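Local coordinates for protein CofB (Escherichia coli, PDB 5AX6) that serves as a minor pilin of the CFA/III type IVb pilus of enterotoxigenic bacteria, forms a homotrimer and probably takes part in pilus assembly, at residues A[61-66]-A[179-184]. Numbering follows the deposited sequence.
Sequences KDLNST and DIYVVE
Tyr181 OH is hydrogen-bonded to Gln48 OE1 of a second subunit, and Leu63 CB packs 3.4 Å from the same oxygen. The Asn64 side chain comes up beside the hydroxyl end of the Tyr181 ring. The amide and ring planes stand 66° apart.

Leu63 also packs on the ring through carbon. Leu63 CB lies 3.9 Å from Tyr181 CZ, and Leu63 CD2 is 4.1 Å from Tyr181 CE2. The other methyl, CD1, reaches Asp179 CB at 4.2 Å. Tyr181 CG sits anti to its carbonyl carbon (chi1 -81°), which carries the ring out from the strand to the loop. Leu63 O lies 3.8 Å above one ring face, offset toward the rim. Arg224 ties the two segments together, with a hydrogen bond from NH2 to Leu63 O and a cation-pi contact with the Tyr181 ring. A phenylalanine in place of Tyr181 would probably keep much of the packing on Leu63 but leave Gln48 of the second subunit without its hydroxyl partner.

Local bonds shape both segments. Asn64 N gives a nearly straight hydrogen bond of 2.8 Å to Asp62 OD1, met from above the carboxylate plane. Ser65 N bonds to Asp62 O and closes a type I turn. On the strand, Asp179 OD1 accepts a hydrogen bond of 2.7 Å from Ile180 N through its anti lone pair.

The contact thus sets an Asx turn and type I beta turn, in the long loop before strand 75-76, against strand 179-185 of the antiparallel sheet in the pilin domain, at a subunit interface of the trimer.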
loop_
_atom_site.group_PDB
_atom_site.type_symbol
_atom_site.label_atom_id
_atom_site.label_comp_id
_atom_site.label_asym_id
_atom_site.label_seq_id
_atom_site.Cartn_x
_atom_site.Cartn_y
_atom_site.Cartn_z
ATOM N N LYS A 61 -19.003 0.190 -41.494
ATOM C CA LYS A 61 -18.943 0.897 -40.207
ATOM C C LYS A 61 -20.328 1.125 -39.616
ATOM O O LYS A 61 -20.503 1.119 -38.401
ATOM C CB LYS A 61 -18.230 2.242 -40.357
ATOM C CG LYS A 61 -16.823 2.159 -40.892
ATOM C CD LYS A 61 -16.222 3.551 -40.908
ATOM C CE LYS A 61 -14.860 3.566 -41.544
ATOM N NZ LYS A 61 -14.296 4.944 -41.493
ATOM N N ASP A 62 -21.303 1.357 -40.487
ATOM C CA ASP A 62 -22.699 1.466 -40.082
ATOM C C ASP A 62 -23.257 0.063 -39.841
ATOM O O ASP A 62 -23.182 -0.786 -40.722
ATOM C CB ASP A 62 -23.502 2.206 -41.167
ATOM C CG ASP A 62 -24.940 2.519 -40.751
ATOM O OD1 ASP A 62 -25.559 1.751 -39.983
ATOM O OD2 ASP A 62 -25.462 3.548 -41.225
ATOM N N LEU A 63 -23.800 -0.179 -38.650
ATOM C CA LEU A 63 -24.367 -1.489 -38.320
ATOM C C LEU A 63 -25.427 -1.954 -39.322
ATOM O O LEU A 63 -25.701 -3.157 -39.453
ATOM C CB LEU A 63 -24.968 -1.463 -36.919
ATOM C CG LEU A 63 -23.976 -1.611 -35.765
ATOM C CD1 LEU A 63 -24.618 -1.158 -34.453
ATOM C CD2 LEU A 63 -23.498 -3.057 -35.667
ATOM N N ASN A 64 -26.023 -1.000 -40.031
ATOM C CA ASN A 64 -27.122 -1.323 -40.928
ATOM C C ASN A 64 -26.694 -1.467 -42.382
ATOM O O ASN A 64 -27.508 -1.794 -43.240
ATOM C CB ASN A 64 -28.222 -0.265 -40.795
ATOM C CG ASN A 64 -28.829 -0.252 -39.413
ATOM O OD1 ASN A 64 -29.393 -1.252 -38.966
ATOM N ND2 ASN A 64 -28.699 0.870 -38.714
ATOM N N SER A 65 -25.413 -1.244 -42.654
ATOM C CA SER A 65 -24.911 -1.319 -44.023
ATOM C C SER A 65 -24.673 -2.757 -44.436
ATOM O O SER A 65 -24.611 -3.647 -43.586
ATOM C CB SER A 65 -23.616 -0.526 -44.169
ATOM O OG SER A 65 -23.831 0.834 -43.844
ATOM N N THR A 66 -24.531 -2.974 -45.744
ATOM C CA THR A 66 -24.317 -4.308 -46.296
ATOM C C THR A 66 -23.061 -4.978 -45.754
ATOM O O THR A 66 -21.983 -4.384 -45.776
ATOM C CB THR A 66 -24.173 -4.263 -47.814
ATOM O OG1 THR A 66 -25.130 -3.346 -48.356
ATOM C CG2 THR A 66 -24.370 -5.665 -48.400
ATOM N N ASP A 179 -24.383 -4.376 -30.315
ATOM C CA ASP A 179 -25.724 -4.778 -30.704
ATOM C C ASP A 179 -25.715 -6.217 -31.187
ATOM O O ASP A 179 -24.653 -6.860 -31.309
ATOM C CB ASP A 179 -26.309 -3.860 -31.791
ATOM C CG ASP A 179 -27.811 -3.591 -31.586
ATOM O OD1 ASP A 179 -28.561 -4.526 -31.206
ATOM O OD2 ASP A 179 -28.242 -2.435 -31.779
ATOM N N ILE A 180 -26.917 -6.708 -31.454
ATOM C CA ILE A 180 -27.135 -8.070 -31.897
ATOM C C ILE A 180 -28.120 -8.024 -33.046
ATOM O O ILE A 180 -29.216 -7.505 -32.886
ATOM C CB ILE A 180 -27.699 -8.945 -30.769
ATOM C CG1 ILE A 180 -26.696 -9.022 -29.612
ATOM C CG2 ILE A 180 -28.063 -10.320 -31.301
ATOM C CD1 ILE A 180 -27.256 -9.671 -28.363
ATOM N N TYR A 181 -27.723 -8.549 -34.199
ATOM C CA TYR A 181 -28.585 -8.549 -35.373
ATOM C C TYR A 181 -28.923 -9.967 -35.773
ATOM O O TYR A 181 -28.126 -10.887 -35.581
ATOM C CB TYR A 181 -27.917 -7.834 -36.554
ATOM C CG TYR A 181 -28.019 -6.335 -36.530
ATOM C CD1 TYR A 181 -28.820 -5.663 -37.443
ATOM C CD2 TYR A 181 -27.327 -5.586 -35.591
ATOM C CE1 TYR A 181 -28.914 -4.280 -37.429
ATOM C CE2 TYR A 181 -27.409 -4.209 -35.565
ATOM C CZ TYR A 181 -28.205 -3.560 -36.490
ATOM O OH TYR A 181 -28.292 -2.188 -36.463
ATOM N N VAL A 182 -30.107 -10.140 -36.349
ATOM C CA VAL A 182 -30.463 -11.405 -36.969
ATOM C C VAL A 182 -29.908 -11.422 -38.391
ATOM O O VAL A 182 -30.073 -10.451 -39.143
ATOM C CB VAL A 182 -31.990 -11.615 -36.992
ATOM C CG1 VAL A 182 -32.344 -12.870 -37.766
ATOM C CG2 VAL A 182 -32.532 -11.681 -35.576
ATOM N N VAL A 183 -29.233 -12.506 -38.760
ATOM C CA VAL A 183 -28.735 -12.631 -40.118
ATOM C C VAL A 183 -29.253 -13.914 -40.750
ATOM O O VAL A 183 -29.726 -14.808 -40.057
ATOM C CB VAL A 183 -27.189 -12.579 -40.165
ATOM C CG1 VAL A 183 -26.710 -11.195 -39.703
ATOM C CG2 VAL A 183 -26.563 -13.687 -39.309
ATOM N N GLU A 184 -29.183 -13.984 -42.072
ATOM C CA GLU A 184 -29.721 -15.119 -42.790
ATOM C C GLU A 184 -28.893 -15.417 -44.024
ATOM O O GLU A 184 -28.196 -14.548 -44.560
ATOM C CB GLU A 184 -31.184 -14.859 -43.190
ATOM C CG GLU A 184 -31.341 -13.682 -44.140
ATOM C CD GLU A 184 -32.791 -13.370 -44.493
ATOM O OE1 GLU A 184 -33.543 -12.881 -43.618
ATOM O OE2 GLU A 184 -33.176 -13.609 -45.658
#